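Local coordinates for alpha-1,3-glucanase (Paenibacillus glycanilyticus, PDB 6K0P), which hydrolyses the alpha-1,3-glucosidic linkages of alpha-1,3-glucan as a family 87 glycoside hydrolase, at residues Asn291-His305 against Val313-Asn327. The protein carries 1 engineered substitution. Residues are numbered along the deposited sequence; the frame is centred on the assembly and turned at random.
Sequences NGMQNVTVQNIWVEH and VNSSYNTFKNNRIKN
R324, V298 and W302 bury the most surface where 291-305 and 313-327 pair as neighbouring coils of the parallel beta-helix. The axes of strands 297-299 and 319-321 are 4.7 Å apart and 4° from parallel. R324 CD lies over one face of the W302 indole, offset toward the rim and 4.0 Å from W302 CG. Its extended chain carries the guanidinium to a salt bridge with E173, while water 5 links R324 NE to N300 OD1 and N300 ND2 donates to D270. W302 NE1 fixes the ring's rotation by donating at 2.7 Å to the anti lone pair of E304 OE2, close to the ring plane. K326 CE lies 3.5 Å from W302 NE1; K326 NZ makes a long salt bridge to E304 OE2, with water 6 between, and another to E171. With the indole cut back to an alanine here, R324 CD would probably lose its support and E304 OE2 its indole donor. On the interior side, V298 CG2 makes an off-centre CH-pi contact 4.2 Å from the F320 ring centroid. V298 O is gripped twice, by K321 N and by N323 ND2, which donates at 3.0 Å from above the carbonyl plane. With CG anti to its carbonyl carbon (chi1 -59°), N323 brings OD1 to I301 N at 2.9 Å. One amide bridges the corner at N300; N318 does likewise between M293 O and V296 N, and N347 and N342 continue this asparagine ladder, as in pectate-lyase-like beta-helices. The chemistry therefore divides: corner amides satisfy backbone groups, the F320 side is apolar, and the charges around W302 meet the N-terminal beta domain.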
loop_
_atom_site.group_PDB
_atom_site.type_symbol
_atom_site.label_atom_id
_atom_site.label_comp_id
_atom_site.label_asym_id
_atom_site.label_seq_id
_atom_site.Cartn_x
_atom_site.Cartn_y
_atom_site.Cartn_z
ATOM N N ASN A 291 -20.262 -6.404 -2.699
ATOM C CA ASN A 291 -20.307 -6.672 -4.129
ATOM C C ASN A 291 -21.432 -5.872 -4.767
ATOM O O ASN A 291 -22.586 -5.935 -4.333
ATOM C CB ASN A 291 -20.506 -8.166 -4.383
ATOM C CG ASN A 291 -19.240 -8.971 -4.139
ATOM O OD1 ASN A 291 -18.130 -8.437 -4.179
ATOM N ND2 ASN A 291 -19.404 -10.265 -3.885
ATOM N N GLY A 292 -21.077 -5.093 -5.787
ATOM C CA GLY A 292 -22.034 -4.241 -6.458
ATOM C C GLY A 292 -22.485 -3.027 -5.680
ATOM O O GLY A 292 -23.417 -2.346 -6.118
ATOM N N MET A 293 -21.860 -2.721 -4.540
ATOM C CA MET A 293 -22.364 -1.642 -3.701
ATOM C C MET A 293 -22.261 -0.289 -4.395
ATOM O O MET A 293 -21.389 -0.055 -5.243
ATOM C CB MET A 293 -21.654 -1.601 -2.342
ATOM C CG MET A 293 -20.282 -0.946 -2.362
ATOM S SD MET A 293 -19.488 -1.118 -0.750
ATOM C CE MET A 293 -18.092 -0.003 -0.938
ATOM N N GLN A 294 -23.169 0.610 -4.016
ATOM C CA GLN A 294 -23.285 1.934 -4.606
ATOM C C GLN A 294 -23.376 2.966 -3.499
ATOM O O GLN A 294 -23.993 2.712 -2.459
ATOM C CB GLN A 294 -24.555 2.047 -5.490
ATOM C CG GLN A 294 -24.749 0.877 -6.475
ATOM C CD GLN A 294 -23.905 1.001 -7.739
ATOM O OE1 GLN A 294 -23.936 2.032 -8.424
ATOM N NE2 GLN A 294 -23.162 -0.059 -8.062
ATOM N N ASN A 295 -22.752 4.125 -3.719
ATOM C CA ASN A 295 -22.951 5.311 -2.882
ATOM C C ASN A 295 -22.510 5.110 -1.431
ATOM O O ASN A 295 -23.004 5.796 -0.530
ATOM C CB ASN A 295 -24.399 5.816 -2.943
ATOM C CG ASN A 295 -24.828 6.173 -4.348
ATOM O OD1 ASN A 295 -25.735 5.554 -4.911
ATOM N ND2 ASN A 295 -24.176 7.165 -4.925
ATOM N N VAL A 296 -21.580 4.190 -1.183
ATOM C CA VAL A 296 -21.099 3.905 0.169
ATOM C C VAL A 296 -19.869 4.760 0.443
ATOM O O VAL A 296 -19.029 4.955 -0.441
ATOM C CB VAL A 296 -20.786 2.401 0.319
ATOM C CG1 VAL A 296 -20.032 2.109 1.621
ATOM C CG2 VAL A 296 -22.076 1.569 0.246
ATOM N N THR A 297 -19.762 5.279 1.668
ATOM C CA THR A 297 -18.621 6.079 2.089
ATOM C C THR A 297 -17.903 5.346 3.210
ATOM O O THR A 297 -18.530 4.931 4.194
ATOM C CB THR A 297 -19.069 7.458 2.568
ATOM O OG1 THR A 297 -19.642 8.167 1.462
ATOM C CG2 THR A 297 -17.891 8.250 3.107
ATOM N N VAL A 298 -16.595 5.184 3.050
ATOM C CA VAL A 298 -15.720 4.595 4.058
ATOM C C VAL A 298 -14.664 5.653 4.341
ATOM O O VAL A 298 -13.859 5.985 3.459
ATOM C CB VAL A 298 -15.084 3.296 3.558
ATOM C CG1 VAL A 298 -14.063 2.773 4.558
ATOM C CG2 VAL A 298 -16.168 2.256 3.272
ATOM N N GLN A 299 -14.690 6.219 5.549
ATOM C CA GLN A 299 -13.925 7.438 5.802
ATOM C C GLN A 299 -13.218 7.403 7.145
ATOM O O GLN A 299 -13.828 7.078 8.166
ATOM C CB GLN A 299 -14.836 8.668 5.748
ATOM C CG GLN A 299 -14.070 9.979 5.861
ATOM C CD GLN A 299 -14.852 11.159 5.310
ATOM O OE1 GLN A 299 -15.750 10.994 4.483
ATOM N NE2 GLN A 299 -14.508 12.360 5.764
ATOM N N ASN A 300 -11.935 7.780 7.150
ATOM C CA ASN A 300 -11.170 7.887 8.400
ATOM C C ASN A 300 -11.206 6.582 9.197
ATOM O O ASN A 300 -11.424 6.572 10.414
ATOM C CB ASN A 300 -11.649 9.074 9.243
ATOM C CG ASN A 300 -10.747 9.357 10.445
ATOM O OD1 ASN A 300 -9.513 9.197 10.382
ATOM N ND2 ASN A 300 -11.361 9.781 11.551
ATOM N N ILE A 301 -11.022 5.463 8.505
ATOM C CA ILE A 301 -10.824 4.191 9.184
ATOM C C ILE A 301 -9.388 3.722 8.983
ATOM O O ILE A 301 -8.715 4.071 8.004
ATOM C CB ILE A 301 -11.863 3.095 8.865
ATOM C CG1 ILE A 301 -11.638 2.493 7.489
ATOM C CG2 ILE A 301 -13.304 3.636 9.012
ATOM C CD1 ILE A 301 -12.422 1.197 7.306
ATOM N N TRP A 302 -8.908 2.949 9.955
ATOM C CA TRP A 302 -7.546 2.429 9.996
ATOM C C TRP A 302 -7.678 0.918 10.130
ATOM O O TRP A 302 -8.269 0.431 11.098
ATOM C CB TRP A 302 -6.842 3.062 11.201
ATOM C CG TRP A 302 -5.488 2.536 11.629
ATOM C CD1 TRP A 302 -4.751 1.517 11.080
ATOM C CD2 TRP A 302 -4.724 3.039 12.727
ATOM N NE1 TRP A 302 -3.570 1.359 11.783
ATOM C CE2 TRP A 302 -3.541 2.277 12.805
ATOM C CE3 TRP A 302 -4.933 4.060 13.661
ATOM C CZ2 TRP A 302 -2.571 2.506 13.780
ATOM C CZ3 TRP A 302 -3.969 4.284 14.632
ATOM C CH2 TRP A 302 -2.801 3.511 14.682
ATOM N N VAL A 303 -7.204 0.177 9.127
ATOM C CA VAL A 303 -7.409 -1.265 9.044
ATOM C C VAL A 303 -6.057 -1.950 8.887
ATOM O O VAL A 303 -5.221 -1.503 8.092
ATOM C CB VAL A 303 -8.337 -1.601 7.856
ATOM C CG1 VAL A 303 -8.551 -3.085 7.720
ATOM C CG2 VAL A 303 -9.669 -0.886 8.016
ATOM N N GLU A 304 -5.854 -3.035 9.637
ATOM C CA GLU A 304 -4.635 -3.834 9.580
ATOM C C GLU A 304 -4.953 -5.315 9.679
ATOM O O GLU A 304 -5.950 -5.716 10.285
ATOM C CB GLU A 304 -3.652 -3.512 10.717
ATOM C CG GLU A 304 -3.285 -2.039 10.774
ATOM C CD GLU A 304 -1.907 -1.765 11.362
ATOM O OE1 GLU A 304 -1.085 -2.706 11.524
ATOM O OE2 GLU A 304 -1.625 -0.577 11.639
ATOM N N HIS A 305 -4.078 -6.132 9.088
ATOM C CA HIS A 305 -4.091 -7.580 9.325
ATOM C C HIS A 305 -5.364 -8.238 8.810
ATOM O O HIS A 305 -5.865 -9.201 9.403
ATOM C CB HIS A 305 -3.788 -7.929 10.786
ATOM C CG HIS A 305 -2.540 -7.280 11.290
ATOM N ND1 HIS A 305 -2.430 -6.754 12.560
ATOM C CD2 HIS A 305 -1.353 -7.057 10.680
ATOM C CE1 HIS A 305 -1.224 -6.231 12.709
ATOM N NE2 HIS A 305 -0.551 -6.401 11.583
ATOM N N VAL A 313 -16.534 -5.205 -6.841
ATOM C CA VAL A 313 -16.977 -5.962 -8.008
ATOM C C VAL A 313 -18.218 -5.253 -8.535
ATOM O O VAL A 313 -19.285 -5.327 -7.917
ATOM C CB VAL A 313 -17.293 -7.424 -7.662
ATOM C CG1 VAL A 313 -17.690 -8.178 -8.916
ATOM C CG2 VAL A 313 -16.097 -8.086 -6.970
ATOM N N ASN A 314 -18.080 -4.563 -9.668
ATOM C CA ASN A 314 -19.157 -3.730 -10.207
ATOM C C ASN A 314 -19.715 -2.787 -9.142
ATOM O O ASN A 314 -20.928 -2.613 -8.992
ATOM C CB ASN A 314 -20.256 -4.569 -10.866
ATOM C CG ASN A 314 -21.121 -3.748 -11.795
ATOM O OD1 ASN A 314 -20.707 -2.690 -12.264
ATOM N ND2 ASN A 314 -22.335 -4.220 -12.051
ATOM N N SER A 315 -18.804 -2.167 -8.397
ATOM C CA SER A 315 -19.130 -1.270 -7.301
ATOM C C SER A 315 -18.854 0.150 -7.761
ATOM O O SER A 315 -17.728 0.458 -8.165
ATOM C CB SER A 315 -18.273 -1.608 -6.080
ATOM O OG SER A 315 -18.464 -2.967 -5.718
ATOM N N SER A 316 -19.866 1.014 -7.685
ATOM C CA SER A 316 -19.785 2.324 -8.309
ATOM C C SER A 316 -20.245 3.435 -7.380
ATOM O O SER A 316 -21.046 3.217 -6.460
ATOM C CB SER A 316 -20.598 2.350 -9.614
ATOM O OG SER A 316 -19.987 1.480 -10.552
ATOM N N TYR A 317 -19.719 4.635 -7.631
ATOM C CA TYR A 317 -20.145 5.848 -6.928
ATOM C C TYR A 317 -19.826 5.789 -5.439
ATOM O O TYR A 317 -20.516 6.404 -4.619
ATOM C CB TYR A 317 -21.630 6.170 -7.153
ATOM C CG TYR A 317 -22.014 6.293 -8.604
ATOM C CD1 TYR A 317 -21.775 7.469 -9.298
ATOM C CD2 TYR A 317 -22.602 5.228 -9.283
ATOM C CE1 TYR A 317 -22.128 7.591 -10.631
ATOM C CE2 TYR A 317 -22.948 5.338 -10.621
ATOM C CZ TYR A 317 -22.706 6.521 -11.278
ATOM O OH TYR A 317 -23.055 6.636 -12.606
ATOM N N ASN A 318 -18.789 5.051 -5.069
ATOM C CA ASN A 318 -18.381 4.935 -3.676
ATOM C C ASN A 318 -17.236 5.888 -3.379
ATOM O O ASN A 318 -16.538 6.363 -4.279
ATOM C CB ASN A 318 -17.971 3.496 -3.358
ATOM C CG ASN A 318 -19.065 2.515 -3.686
ATOM O OD1 ASN A 318 -20.114 2.512 -3.038
ATOM N ND2 ASN A 318 -18.853 1.702 -4.714
ATOM N N THR A 319 -17.045 6.163 -2.091
ATOM C CA THR A 319 -16.015 7.090 -1.636
ATOM C C THR A 319 -15.220 6.416 -0.531
ATOM O O THR A 319 -15.791 6.017 0.488
ATOM C CB THR A 319 -16.633 8.395 -1.127
ATOM O OG1 THR A 319 -17.318 9.050 -2.206
ATOM C CG2 THR A 319 -15.554 9.327 -0.583
ATOM N N PHE A 320 -13.917 6.260 -0.753
ATOM C CA PHE A 320 -12.972 5.826 0.273
ATOM C C PHE A 320 -12.045 7.010 0.499
ATOM O O PHE A 320 -11.284 7.375 -0.397
ATOM C CB PHE A 320 -12.183 4.610 -0.210
ATOM C CG PHE A 320 -12.961 3.327 -0.163
ATOM C CD1 PHE A 320 -13.905 3.042 -1.141
ATOM C CD2 PHE A 320 -12.764 2.409 0.862
ATOM C CE1 PHE A 320 -14.634 1.857 -1.102
ATOM C CE2 PHE A 320 -13.490 1.220 0.906
ATOM C CZ PHE A 320 -14.424 0.947 -0.076
ATOM N N LYS A 321 -12.113 7.614 1.685
ATOM C CA LYS A 321 -11.414 8.866 1.937
ATOM C C LYS A 321 -10.779 8.853 3.319
ATOM O O LYS A 321 -11.387 8.378 4.279
ATOM C CB LYS A 321 -12.392 10.050 1.816
ATOM C CG LYS A 321 -11.830 11.434 2.064
ATOM C CD LYS A 321 -12.981 12.446 2.014
ATOM C CE LYS A 321 -12.481 13.874 2.139
ATOM N NZ LYS A 321 -13.614 14.837 2.128
ATOM N N ASN A 322 -9.551 9.368 3.409
ATOM C CA ASN A 322 -8.863 9.609 4.690
ATOM C C ASN A 322 -8.559 8.324 5.459
ATOM O O ASN A 322 -8.421 8.354 6.685
ATOM C CB ASN A 322 -9.619 10.598 5.588
ATOM C CG ASN A 322 -9.810 11.949 4.941
ATOM O OD1 ASN A 322 -9.092 12.325 4.011
ATOM N ND2 ASN A 322 -10.785 12.697 5.442
ATOM N N ASN A 323 -8.429 7.196 4.765
ATOM C CA ASN A 323 -8.225 5.919 5.430
ATOM C C ASN A 323 -6.742 5.578 5.519
ATOM O O ASN A 323 -5.910 6.101 4.772
ATOM C CB ASN A 323 -8.966 4.799 4.697
ATOM C CG ASN A 323 -10.459 5.052 4.622
ATOM O OD1 ASN A 323 -11.116 5.196 5.643
ATOM N ND2 ASN A 323 -10.999 5.130 3.408
ATOM N N ARG A 324 -6.432 4.664 6.441
ATOM C CA ARG A 324 -5.091 4.113 6.617
ATOM C C ARG A 324 -5.201 2.610 6.461
ATOM O O ARG A 324 -5.971 1.970 7.182
ATOM C CB ARG A 324 -4.543 4.418 8.014
ATOM C CG ARG A 324 -4.823 5.810 8.486
ATOM C CD ARG A 324 -4.390 6.012 9.926
ATOM N NE ARG A 324 -4.913 7.287 10.375
ATOM C CZ ARG A 324 -4.431 7.986 11.391
ATOM N NH1 ARG A 324 -3.410 7.517 12.091
ATOM N NH2 ARG A 324 -4.983 9.157 11.702
ATOM N N ILE A 325 -4.442 2.053 5.523
ATOM C CA ILE A 325 -4.460 0.627 5.229
ATOM C C ILE A 325 -3.043 0.138 5.468
ATOM O O ILE A 325 -2.140 0.471 4.698
ATOM C CB ILE A 325 -4.865 0.363 3.776
ATOM C CG1 ILE A 325 -6.180 1.071 3.453
ATOM C CG2 ILE A 325 -4.949 -1.137 3.514
ATOM C CD1 ILE A 325 -6.417 1.214 1.959
ATOM N N LYS A 326 -2.829 -0.633 6.527
ATOM C CA LYS A 326 -1.467 -1.019 6.870
ATOM C C LYS A 326 -1.360 -2.510 7.137
ATOM O O LYS A 326 -2.239 -3.110 7.761
ATOM C CB LYS A 326 -0.937 -0.226 8.075
ATOM C CG LYS A 326 -0.652 1.252 7.766
ATOM C CD LYS A 326 0.068 1.946 8.934
ATOM C CE LYS A 326 -0.913 2.593 9.887
ATOM N NZ LYS A 326 -0.200 3.109 11.093
ATOM N N ASN A 327 -0.269 -3.107 6.648
ATOM C CA ASN A 327 0.103 -4.465 7.017
ATOM C C ASN A 327 -1.014 -5.455 6.682
ATOM O O ASN A 327 -1.515 -6.194 7.531
ATOM C CB ASN A 327 0.552 -4.514 8.484
ATOM C CG ASN A 327 1.519 -3.396 8.815
ATOM O OD1 ASN A 327 2.512 -3.197 8.107
ATOM N ND2 ASN A 327 1.210 -2.622 9.857
HETATM O O HOH W 1 -21.847 -0.383 -10.717
HETATM O O HOH W 2 -22.797 8.927 -3.946
HETATM O O HOH W 3 -12.318 12.398 7.958
HETATM O O HOH W 4 -7.602 10.518 11.864
HETATM O O HOH W 5 -7.408 7.995 9.199
HETATM O O HOH W 6 0.429 0.716 12.446
#